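Decapping and exoribonuclease protein 1 (Kluyveromyces lactis, PDB 4GPS) removes NAD caps and other 5'-end caps from RNA and degrades RNA in the 5'-3' direction, using divalent metal ions. Local coordinates at residues Cys86-Cys92 and Tyr261-Gly267; Leu181-Ile185 and Leu275-Met281; Asp325-Phe330 and Gln340-Lys345; Thr238-Glu243 and Glu293-Ser297. All coordinates share one frame; numbering follows the deposited sequence.

Contact 1 of 4, residues Cys86-Cys92 and Tyr261-Gly267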
# COMPACT_ATOMS: atom_id res chain seq x y z
N CYS A 86 11.60 -1.85 -9.81
CA CYS A 86 10.16 -1.81 -9.78
C CYS A 86 9.58 -1.04 -10.96
O CYS A 86 9.99 0.08 -11.22
CB CYS A 86 9.73 -1.17 -8.47
SG CYS A 86 8.07 -1.59 -8.10
N LYS A 87 8.62 -1.62 -11.68
CA LYS A 87 8.03 -0.89 -12.81
C LYS A 87 6.55 -1.16 -13.02
O LYS A 87 6.02 -2.18 -12.59
CB LYS A 87 8.81 -1.20 -14.10
CG LYS A 87 9.05 -2.67 -14.37
CD LYS A 87 10.03 -2.86 -15.56
CE LYS A 87 10.62 -4.28 -15.66
NZ LYS A 87 9.54 -5.31 -15.69
N GLU A 88 5.87 -0.20 -13.64
CA GLU A 88 4.47 -0.41 -13.95
C GLU A 88 4.46 -1.26 -15.22
O GLU A 88 5.06 -0.88 -16.21
CB GLU A 88 3.76 0.89 -14.24
CG GLU A 88 2.30 0.61 -14.64
CD GLU A 88 1.46 1.84 -14.83
OE1 GLU A 88 1.32 2.32 -15.96
OE2 GLU A 88 0.94 2.34 -13.83
N VAL A 89 3.79 -2.41 -15.20
CA VAL A 89 3.76 -3.26 -16.38
C VAL A 89 2.40 -3.18 -17.12
O VAL A 89 2.33 -3.49 -18.29
CB VAL A 89 4.09 -4.74 -16.02
CG1 VAL A 89 5.52 -4.83 -15.43
CG2 VAL A 89 3.07 -5.28 -15.01
N HIS A 90 1.34 -2.77 -16.43
CA HIS A 90 0.01 -2.61 -17.05
C HIS A 90 -0.76 -1.65 -16.16
O HIS A 90 -0.36 -1.40 -15.03
CB HIS A 90 -0.77 -3.93 -17.07
CG HIS A 90 -0.26 -4.94 -18.05
ND1 HIS A 90 -0.49 -4.84 -19.40
CD2 HIS A 90 0.47 -6.06 -17.87
CE1 HIS A 90 0.08 -5.86 -20.01
NE2 HIS A 90 0.66 -6.62 -19.10
N ASN A 91 -1.84 -1.09 -16.69
CA ASN A 91 -2.71 -0.27 -15.91
C ASN A 91 -4.08 -0.46 -16.52
O ASN A 91 -4.18 -0.95 -17.64
CB ASN A 91 -2.29 1.20 -15.90
CG ASN A 91 -2.25 1.80 -17.26
OD1 ASN A 91 -3.28 1.93 -17.93
ND2 ASN A 91 -1.06 2.18 -17.69
N CYS A 92 -5.14 -0.14 -15.79
CA CYS A 92 -6.47 -0.29 -16.34
C CYS A 92 -7.50 0.45 -15.53
O CYS A 92 -7.36 0.62 -14.33
CB CYS A 92 -6.87 -1.75 -16.43
SG CYS A 92 -7.02 -2.56 -14.85
N TYR A 261 -9.19 3.17 -10.99
CA TYR A 261 -7.99 3.04 -11.80
C TYR A 261 -6.89 2.25 -11.05
O TYR A 261 -6.64 2.46 -9.87
CB TYR A 261 -7.49 4.43 -12.18
CG TYR A 261 -6.29 4.41 -13.09
CD1 TYR A 261 -6.44 4.25 -14.48
CD2 TYR A 261 -5.00 4.52 -12.57
CE1 TYR A 261 -5.32 4.21 -15.31
CE2 TYR A 261 -3.89 4.48 -13.39
CZ TYR A 261 -4.05 4.33 -14.75
OH TYR A 261 -2.93 4.26 -15.53
N TYR A 262 -6.26 1.32 -11.76
CA TYR A 262 -5.25 0.46 -11.16
C TYR A 262 -3.94 0.40 -11.93
O TYR A 262 -3.90 0.33 -13.17
CB TYR A 262 -5.79 -0.96 -11.07
CG TYR A 262 -7.05 -1.12 -10.27
CD1 TYR A 262 -7.02 -1.15 -8.87
CD2 TYR A 262 -8.27 -1.32 -10.91
CE1 TYR A 262 -8.17 -1.38 -8.12
CE2 TYR A 262 -9.44 -1.55 -10.18
CZ TYR A 262 -9.38 -1.59 -8.79
OH TYR A 262 -10.51 -1.89 -8.08
N SER A 263 -2.85 0.38 -11.17
CA SER A 263 -1.53 0.28 -11.74
C SER A 263 -1.06 -1.10 -11.32
O SER A 263 -1.18 -1.46 -10.16
CB SER A 263 -0.61 1.34 -11.16
OG SER A 263 0.74 1.16 -11.58
N ILE A 264 -0.57 -1.89 -12.26
CA ILE A 264 -0.07 -3.20 -11.94
C ILE A 264 1.45 -3.07 -12.00
O ILE A 264 1.99 -2.78 -13.06
CB ILE A 264 -0.55 -4.26 -12.93
CG1 ILE A 264 -1.98 -4.72 -12.62
CG2 ILE A 264 0.23 -5.53 -12.69
CD1 ILE A 264 -2.99 -3.72 -12.50
N VAL A 265 2.13 -3.26 -10.86
CA VAL A 265 3.58 -3.12 -10.84
C VAL A 265 4.33 -4.42 -10.53
O VAL A 265 3.80 -5.33 -9.88
CB VAL A 265 4.04 -2.01 -9.83
CG1 VAL A 265 3.34 -0.64 -10.16
CG2 VAL A 265 3.74 -2.44 -8.44
N HIS A 266 5.57 -4.51 -11.02
CA HIS A 266 6.41 -5.68 -10.82
C HIS A 266 7.73 -5.23 -10.21
O HIS A 266 8.30 -4.20 -10.59
CB HIS A 266 6.63 -6.42 -12.15
CG HIS A 266 7.46 -7.66 -12.04
ND1 HIS A 266 8.84 -7.64 -12.07
CD2 HIS A 266 7.11 -8.97 -11.93
CE1 HIS A 266 9.30 -8.88 -11.99
NE2 HIS A 266 8.27 -9.70 -11.90
N GLY A 267 8.21 -6.01 -9.27
CA GLY A 267 9.44 -5.64 -8.62
C GLY A 267 10.11 -6.84 -8.01
O GLY A 267 9.48 -7.87 -7.76
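Val89 and His90 both direct a backbone N-H at the carbonyl of Ile264, which marks a classic beta bulge in an antiparallel strand pair. The two bonds differ: Val89 N lies 2.8 Å from Ile264 O, while His90 N meets the same oxygen weakly at 3.4 Å. The pairing shifts by one residue as a result, Lys87 facing His266 before the bulge and His90 facing Ile264 at it.

The tight part is the face that carries Glu88, Asn91 and Ser263. An extended Glu88 chain, its CG anti to the backbone N (chi1 177°), brings OE2 to Ser263 OG at a short 2.5 Å, and the hydroxyl is received on the anti lone pair. Asn91 ND2 donates to Glu88 OE1 at 2.9 Å, coming from above the carboxylate plane though Glu88 OE1 lies close to the amide plane of Asn91. Gripped at both oxygens, and at OE2 also by Tyr291, the carboxylate has little freedom to rotate. Tyr261 OH sits 3.1 Å from Asn91 CB, with ring and amide planes 30° apart; that hydroxyl bonds to Tyr291, and Asn91 OD1 to Ser107.

Near Lys87 the contact is looser and solvent-facing: Lys87 NZ stops 4.4 Å from His266 ND1, without a bond. Between these extremes the Val89 and Ile264 side chains cross at about a right angle, CG2 to CG2 at 3.7 Å.

Helix 156-167 covers the face of Tyr262 and Ile264 with Ile159 and Ala163, its Tyr167 meets the His266 ring, and strand 259-268 pairs along its other edge with strand 273-285.

Contact 2 of 4, residues Leu181-Ile185 and Leu275-Met281. With CIT (citric acid), chain B.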
# COMPACT_ATOMS: atom_id res chain seq x y z
N LEU A 181 -2.98 -7.86 -4.20
CA LEU A 181 -3.40 -6.46 -4.18
C LEU A 181 -2.39 -5.81 -3.20
O LEU A 181 -1.92 -6.47 -2.26
CB LEU A 181 -4.79 -6.31 -3.62
CG LEU A 181 -5.82 -7.10 -4.42
CD1 LEU A 181 -7.13 -7.18 -3.62
CD2 LEU A 181 -5.97 -6.45 -5.80
N ARG A 182 -2.05 -4.54 -3.43
CA ARG A 182 -1.10 -3.85 -2.57
C ARG A 182 -1.48 -3.88 -1.08
O ARG A 182 -0.62 -4.03 -0.21
CB ARG A 182 -0.95 -2.41 -3.02
CG ARG A 182 0.07 -1.66 -2.20
CD ARG A 182 0.37 -0.31 -2.79
NE ARG A 182 -0.86 0.44 -2.83
CZ ARG A 182 -0.92 1.71 -3.18
NH1 ARG A 182 0.19 2.35 -3.52
NH2 ARG A 182 -2.09 2.32 -3.22
N HIS A 183 -2.76 -3.74 -0.78
CA HIS A 183 -3.26 -3.75 0.59
C HIS A 183 -2.70 -4.91 1.42
O HIS A 183 -2.33 -4.72 2.57
CB HIS A 183 -4.80 -3.82 0.59
CG HIS A 183 -5.42 -3.35 1.86
ND1 HIS A 183 -5.68 -2.02 2.12
CD2 HIS A 183 -5.75 -4.02 2.99
CE1 HIS A 183 -6.14 -1.89 3.35
NE2 HIS A 183 -6.19 -3.09 3.91
N HIS A 184 -2.65 -6.11 0.85
CA HIS A 184 -2.15 -7.25 1.62
C HIS A 184 -0.65 -7.27 1.80
O HIS A 184 -0.17 -7.84 2.77
CB HIS A 184 -2.58 -8.58 1.02
CG HIS A 184 -4.06 -8.70 0.87
ND1 HIS A 184 -4.94 -8.33 1.86
CD2 HIS A 184 -4.82 -9.09 -0.18
CE1 HIS A 184 -6.17 -8.47 1.43
NE2 HIS A 184 -6.13 -8.93 0.19
N ILE A 185 0.09 -6.66 0.87
CA ILE A 185 1.53 -6.63 1.03
C ILE A 185 1.74 -5.62 2.18
O ILE A 185 2.47 -5.88 3.12
CB ILE A 185 2.27 -6.20 -0.27
CG1 ILE A 185 1.96 -7.17 -1.43
CG2 ILE A 185 3.75 -6.23 -0.02
CD1 ILE A 185 2.26 -8.62 -1.06
N LEU A 275 7.52 -9.67 -6.87
CA LEU A 275 6.17 -9.32 -6.48
C LEU A 275 5.43 -8.72 -7.68
O LEU A 275 5.98 -7.88 -8.39
CB LEU A 275 6.18 -8.29 -5.36
CG LEU A 275 6.61 -8.61 -3.94
CD1 LEU A 275 5.93 -7.57 -3.02
CD2 LEU A 275 6.21 -10.03 -3.56
N LEU A 276 4.19 -9.14 -7.91
CA LEU A 276 3.37 -8.57 -8.99
C LEU A 276 2.19 -8.04 -8.18
O LEU A 276 1.40 -8.81 -7.66
CB LEU A 276 2.92 -9.64 -9.98
CG LEU A 276 2.02 -9.09 -11.08
CD1 LEU A 276 2.81 -8.23 -12.04
CD2 LEU A 276 1.42 -10.25 -11.83
N ILE A 277 2.10 -6.72 -8.09
CA ILE A 277 1.14 -6.03 -7.27
C ILE A 277 0.15 -5.17 -8.02
O ILE A 277 0.51 -4.50 -9.01
CB ILE A 277 1.92 -5.11 -6.28
CG1 ILE A 277 2.68 -5.95 -5.28
CG2 ILE A 277 1.02 -4.15 -5.57
CD1 ILE A 277 3.77 -5.14 -4.56
N GLN A 278 -1.08 -5.15 -7.50
CA GLN A 278 -2.15 -4.31 -8.05
C GLN A 278 -2.45 -3.16 -7.07
O GLN A 278 -2.73 -3.40 -5.89
CB GLN A 278 -3.42 -5.13 -8.28
CG GLN A 278 -4.55 -4.30 -8.87
CD GLN A 278 -5.82 -5.13 -9.12
OE1 GLN A 278 -6.91 -4.80 -8.62
NE2 GLN A 278 -5.69 -6.20 -9.91
N ALA A 279 -2.38 -1.91 -7.54
CA ALA A 279 -2.64 -0.77 -6.66
C ALA A 279 -3.63 0.18 -7.28
O ALA A 279 -3.56 0.47 -8.47
CB ALA A 279 -1.33 -0.02 -6.35
N GLU A 280 -4.55 0.68 -6.48
CA GLU A 280 -5.49 1.64 -7.00
C GLU A 280 -4.82 3.00 -6.84
O GLU A 280 -4.32 3.31 -5.74
CB GLU A 280 -6.81 1.59 -6.22
CG GLU A 280 -7.62 2.88 -6.38
CD GLU A 280 -8.99 2.83 -5.71
OE1 GLU A 280 -9.73 3.84 -5.83
OE2 GLU A 280 -9.31 1.79 -5.08
N MET A 281 -4.78 3.77 -7.92
CA MET A 281 -4.19 5.11 -7.93
C MET A 281 -5.33 6.11 -7.98
O MET A 281 -6.21 6.00 -8.83
CB MET A 281 -3.30 5.31 -9.15
CG MET A 281 -2.26 4.20 -9.33
SD MET A 281 -0.84 4.25 -8.13
CE MET A 281 -1.50 3.28 -6.82
C1 CIT B . -3.36 1.31 2.17
O1 CIT B . -3.01 0.16 2.36
O2 CIT B . -3.65 2.11 3.23
C2 CIT B . -3.47 1.83 0.74
C3 CIT B . -4.41 0.93 -0.09
O7 CIT B . -3.92 -0.41 -0.02
C4 CIT B . -4.44 1.41 -1.57
C5 CIT B . -4.80 0.29 -2.54
O3 CIT B . -3.93 -0.23 -3.20
O4 CIT B . -6.09 -0.12 -2.67
C6 CIT B . -5.83 1.02 0.46
O5 CIT B . -6.55 0.03 0.46
O6 CIT B . -6.28 2.20 0.95
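Arg182 lays its guanidinium flat against Ala279, whose CB stands 3.5 Å above the plane and over its centre. The chain leaves the backbone with CG anti to N (chi1 -177°) and folds at the third torsion (chi3 60°), and the bend brings the guanidinium over Ala279 CB. Met281 approaches at about a right angle to the arginine chain, its CE 3.8 Å from Arg182 NH2. At the guanidinium edge lies a citrate, probably from the crystallisation liquor: Arg182 NE donates to citrate O3 at 3.2 Å, and NH2 adds a weak bond to the same oxygen. NH1 is engaged in a salt bridge with the metal-binding Glu293, so the group is gripped on several N-H sides and fixed in rotation.

Strand 176-181 runs parallel to strand 273-285 here and passes straight into helix 182-190, at the edge of the active-site pocket of a PD-(D/E)XK nuclease fold. The junction is tied by Arg182 N, which donates to Gln278 O at 2.8 Å, the donor tilted 25° from the carbonyl plane. Glu280, a substrate-binding residue by similarity, follows on the same strand, and His183 ND1 meets citrate O5 at 2.8 Å from the ring edge; Arg313 also bonds the citrate.

Leu181 and Gln278 run alongside each other in the same direction, with Leu181 CD2 3.4 Å from Gln278 OE1, a buried oxygen without a partner in the model. One helical turn on, Ile185 CG2 and Leu275 CD1 meet end to end at 3.9 Å, while Ile185 CG1 packs against Ile277 CG1.

Contact 3 of 4, residues Asp325-Phe330 and Gln340-Lys345; sequences DLLIGF and QLKAYK
Ile328 CG1 and Tyr344 CG both stand anti to the carbonyl carbon (chi1 -66° and -69°), which helps bring the two side chains together on one face of a strand pair. The isoleucine is then extended beyond CG1, and its tip CD1 arrives 3.5 Å from Tyr344 CE2, oblique to the ring. Phe330 has the same first torsion (-62°) and comes from the opposite direction: its CZ lies 3.6 Å from Tyr344 OH, each ring offering an edge to the other. One face of the Phe330 ring is taken by Ile328 CG2, 3.3 Å above the plane and offset toward the rim.

These residues belong to the beta hairpin of strands 325-331 and 338-344, in regular antiparallel register with hydrogen-bonded pairs at Leu326-Tyr344, Ile328-Lys342 and Phe330-Gln340. Ile328 N and Lys342 O are 2.9 Å apart, whereas the bond from Gln340 N to Phe330 O, at 3.3 Å, is weak. Strand 290-297 lies along the other edge of strand 325-331 and bears the metal-binding Glu293, which Leu326 touches; His299 stacks on the Phe330 ring.

The opposite face carries Leu327, Leu341 and Ala343. There Leu341 CD2 packs 3.9 Å from Gly329 CA, and Leu327 touches Val116 and Ile120 of helix 114-122. At the far end the Asp325 and Lys345 chains run abreast, and Lys345 NZ forms a salt bridge with Asp325 OD2 at 2.9 Å, on the syn side and tilted out of the carboxylate plane. Lys345 occupies the N-cap position of helix 346-353, its backbone N bonded to Asp348 OD2.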
# COMPACT_ATOMS: atom_id res chain seq x y z
N ASP A 325 3.73 10.25 -5.73
CA ASP A 325 3.83 11.27 -4.69
C ASP A 325 2.59 11.22 -3.82
O ASP A 325 1.59 10.59 -4.18
CB ASP A 325 3.98 12.67 -5.30
CG ASP A 325 5.37 12.92 -5.85
OD1 ASP A 325 6.32 12.22 -5.43
OD2 ASP A 325 5.53 13.82 -6.69
N LEU A 326 2.68 11.86 -2.67
CA LEU A 326 1.56 11.92 -1.75
C LEU A 326 1.09 13.34 -1.69
O LEU A 326 1.88 14.27 -1.83
CB LEU A 326 1.99 11.50 -0.35
CG LEU A 326 2.18 10.01 -0.13
CD1 LEU A 326 3.02 9.75 1.11
CD2 LEU A 326 0.85 9.38 0.03
N LEU A 327 -0.20 13.51 -1.50
CA LEU A 327 -0.82 14.81 -1.34
C LEU A 327 -1.75 14.65 -0.12
O LEU A 327 -2.67 13.81 -0.10
CB LEU A 327 -1.62 15.21 -2.58
CG LEU A 327 -2.35 16.55 -2.45
CD1 LEU A 327 -1.33 17.70 -2.19
CD2 LEU A 327 -3.19 16.81 -3.74
N ILE A 328 -1.48 15.41 0.92
CA ILE A 328 -2.26 15.31 2.12
C ILE A 328 -3.13 16.53 2.37
O ILE A 328 -2.69 17.68 2.21
CB ILE A 328 -1.33 15.07 3.31
CG1 ILE A 328 -0.69 13.70 3.14
CG2 ILE A 328 -2.10 15.22 4.64
CD1 ILE A 328 0.24 13.31 4.26
N GLY A 329 -4.38 16.26 2.70
CA GLY A 329 -5.31 17.33 3.01
C GLY A 329 -5.56 17.29 4.51
O GLY A 329 -6.17 16.34 5.02
N PHE A 330 -5.08 18.30 5.23
CA PHE A 330 -5.27 18.34 6.67
C PHE A 330 -6.52 19.12 6.95
O PHE A 330 -6.74 20.20 6.39
CB PHE A 330 -4.08 19.01 7.36
CG PHE A 330 -2.77 18.30 7.16
CD1 PHE A 330 -1.93 18.64 6.12
CD2 PHE A 330 -2.36 17.31 8.04
CE1 PHE A 330 -0.69 18.00 5.96
CE2 PHE A 330 -1.13 16.66 7.88
CZ PHE A 330 -0.30 17.02 6.84
N GLN A 340 -5.19 22.77 4.95
CA GLN A 340 -3.93 22.84 4.24
C GLN A 340 -3.75 21.62 3.36
O GLN A 340 -4.14 20.50 3.72
CB GLN A 340 -2.79 22.92 5.28
CG GLN A 340 -1.37 22.82 4.74
CD GLN A 340 -0.33 22.73 5.87
OE1 GLN A 340 -0.68 22.57 7.06
NE2 GLN A 340 0.96 22.81 5.51
N LEU A 341 -3.19 21.86 2.19
CA LEU A 341 -2.87 20.82 1.24
C LEU A 341 -1.35 20.80 1.22
O LEU A 341 -0.73 21.86 1.08
CB LEU A 341 -3.37 21.17 -0.14
CG LEU A 341 -4.79 20.80 -0.50
CD1 LEU A 341 -5.03 21.19 -1.97
CD2 LEU A 341 -4.98 19.31 -0.29
N LYS A 342 -0.74 19.63 1.33
CA LYS A 342 0.71 19.56 1.30
C LYS A 342 1.18 18.34 0.56
O LYS A 342 0.78 17.22 0.87
CB LYS A 342 1.30 19.54 2.72
CG LYS A 342 2.77 19.93 2.76
CD LYS A 342 3.34 19.84 4.16
CE LYS A 342 4.69 20.59 4.28
NZ LYS A 342 5.72 20.11 3.33
N ALA A 343 2.05 18.57 -0.42
CA ALA A 343 2.62 17.48 -1.22
C ALA A 343 3.83 16.83 -0.51
O ALA A 343 4.56 17.49 0.23
CB ALA A 343 3.05 18.03 -2.61
N TYR A 344 4.02 15.53 -0.71
CA TYR A 344 5.16 14.86 -0.10
C TYR A 344 5.71 13.88 -1.08
O TYR A 344 4.94 13.15 -1.71
CB TYR A 344 4.77 14.05 1.14
CG TYR A 344 4.34 14.85 2.34
CD1 TYR A 344 5.25 15.23 3.31
CD2 TYR A 344 3.01 15.19 2.53
CE1 TYR A 344 4.85 15.92 4.43
CE2 TYR A 344 2.60 15.88 3.64
CZ TYR A 344 3.52 16.24 4.59
OH TYR A 344 3.11 16.96 5.69
N LYS A 345 7.02 13.86 -1.23
CA LYS A 345 7.64 12.86 -2.08
C LYS A 345 7.98 11.74 -1.09
O LYS A 345 7.81 11.92 0.14
CB LYS A 345 8.88 13.43 -2.76
CG LYS A 345 8.45 14.29 -3.89
CD LYS A 345 9.58 14.94 -4.61
CE LYS A 345 8.99 15.72 -5.76
NZ LYS A 345 8.24 14.80 -6.66

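Contact 4 of 4, residues Thr238-Glu243 and Glu293-Ser297; sequences TGFALE and EIKSS
The metal site of the PD-(D/E)XK nuclease fold brings Glu243 of helix 233-246 against Ile294 of strand 290-297, within the Glu293-Ile294-Lys295 sequence that matches the E-x-K part of the family signature. Glu243, Glu293 and Ile294 are divalent-metal ligands, together with Asp282. Lys295 is assigned to substrate binding by similarity. The segment axes pass 7.7 Å apart at 135°, so the helix lies slantwise over the strand.

Ile294 and Ser296 point their CB atoms at the helix, while Glu293 and Lys295 point theirs away from it; Glu293 touches Thr318 and Lys295 touches Met314 of helix 305-319. Glu243 CG is anti to the carbonyl carbon (chi1 -71°) and rests 3.8 Å from Ile294 CG2; the chain continues extended, leaving OE1 3.8 Å from Ile294 O, with no bond between them. That spacing would suit both oxygens facing one cation, the carbonyl presumably being the ligand atom of Ile294. Asp282 holds the backbone here by accepting the N-H of Ile294.

Leu242 fills the middle. Its CD2 meets Ile294 CG2 at 3.8 Å and lies over the strand backbone, 3.3 Å from Lys295 O. Farther along, helix and strand can come close at Gly239, whose CA touches Ser296 CB at 3.7 Å. At the neighbouring residue of the helix, Thr238 OG1 and Ser296 OG join in a hydrogen bond of 3.1 Å.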
# COMPACT_ATOMS: atom_id res chain seq x y z
N THR A 238 -14.98 11.66 4.85
CA THR A 238 -14.28 12.92 4.57
C THR A 238 -13.12 12.62 3.62
O THR A 238 -12.67 13.50 2.89
CB THR A 238 -13.75 13.65 5.87
OG1 THR A 238 -12.38 13.28 6.10
CG2 THR A 238 -14.59 13.30 7.10
N GLY A 239 -12.66 11.36 3.64
CA GLY A 239 -11.59 10.92 2.75
C GLY A 239 -12.09 10.89 1.30
O GLY A 239 -11.38 11.35 0.40
N PHE A 240 -13.30 10.38 1.08
CA PHE A 240 -13.88 10.35 -0.27
C PHE A 240 -14.14 11.77 -0.75
O PHE A 240 -13.87 12.09 -1.91
CB PHE A 240 -15.19 9.55 -0.32
CG PHE A 240 -14.98 8.06 -0.24
CD1 PHE A 240 -14.23 7.40 -1.21
CD2 PHE A 240 -15.50 7.32 0.83
CE1 PHE A 240 -13.98 6.03 -1.12
CE2 PHE A 240 -15.26 5.96 0.94
CZ PHE A 240 -14.50 5.30 -0.03
N ALA A 241 -14.66 12.62 0.15
CA ALA A 241 -14.91 14.01 -0.20
C ALA A 241 -13.61 14.73 -0.58
O ALA A 241 -13.59 15.53 -1.51
CB ALA A 241 -15.59 14.74 0.96
N LEU A 242 -12.52 14.45 0.13
CA LEU A 242 -11.26 15.11 -0.20
C LEU A 242 -10.81 14.71 -1.62
O LEU A 242 -10.45 15.57 -2.43
CB LEU A 242 -10.17 14.79 0.84
CG LEU A 242 -8.77 15.31 0.47
CD1 LEU A 242 -8.76 16.85 0.43
CD2 LEU A 242 -7.78 14.83 1.48
N GLU A 243 -10.84 13.41 -1.93
CA GLU A 243 -10.47 12.92 -3.26
C GLU A 243 -11.41 13.58 -4.30
O GLU A 243 -10.97 14.07 -5.35
CB GLU A 243 -10.60 11.39 -3.32
CG GLU A 243 -9.50 10.70 -2.48
CD GLU A 243 -9.77 9.24 -2.15
OE1 GLU A 243 -8.96 8.66 -1.38
OE2 GLU A 243 -10.78 8.68 -2.65
N GLU A 293 -1.21 10.01 -4.65
CA GLU A 293 -2.11 9.34 -3.73
C GLU A 293 -2.54 10.36 -2.67
O GLU A 293 -1.71 11.00 -2.01
CB GLU A 293 -1.40 8.13 -3.09
CG GLU A 293 -0.64 7.30 -4.13
CD GLU A 293 -0.59 5.82 -3.81
OE1 GLU A 293 -1.66 5.26 -3.51
OE2 GLU A 293 0.50 5.22 -3.88
N ILE A 294 -3.85 10.51 -2.56
CA ILE A 294 -4.51 11.46 -1.69
C ILE A 294 -4.88 10.87 -0.32
O ILE A 294 -5.50 9.81 -0.22
CB ILE A 294 -5.76 11.98 -2.42
CG1 ILE A 294 -5.30 12.58 -3.76
CG2 ILE A 294 -6.55 12.97 -1.54
CD1 ILE A 294 -6.41 13.10 -4.60
N LYS A 295 -4.46 11.57 0.73
CA LYS A 295 -4.74 11.14 2.11
C LYS A 295 -5.41 12.28 2.87
O LYS A 295 -5.04 13.46 2.74
CB LYS A 295 -3.44 10.73 2.83
CG LYS A 295 -2.76 9.49 2.29
CD LYS A 295 -3.61 8.24 2.54
CE LYS A 295 -2.94 7.01 2.01
NZ LYS A 295 -3.75 5.80 2.22
N SER A 296 -6.42 11.91 3.65
CA SER A 296 -7.17 12.84 4.48
C SER A 296 -6.60 12.69 5.90
O SER A 296 -6.48 11.58 6.41
CB SER A 296 -8.64 12.46 4.47
OG SER A 296 -9.39 13.28 5.34
N SER A 297 -6.26 13.80 6.56
CA SER A 297 -5.71 13.68 7.90
C SER A 297 -5.95 14.89 8.80
O SER A 297 -6.32 15.97 8.36
CB SER A 297 -4.19 13.45 7.81
OG SER A 297 -3.64 13.00 9.02

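In the fold
From the N terminus, 86-92 opens contact 1, 181-185 opens contact 2 and 238-243 opens contact 4. They close in the same order, at 261-267, 275-281 and 293-297, so each crosses the other two and none nests. Contact 3, a short hairpin closure, follows in series. Strands 259-268, 273-285, 290-297 and 325-331 are successive neighbours, which strings contacts 1 to 3 along adjoining strands, while contact 4 sets helix 233-246 against strand 290-297. Backbone pairing links contact 1 to contact 2 and contact 3 to contact 4. An arginine-glutamate salt bridge joins contacts 2 and 4 at the metal site.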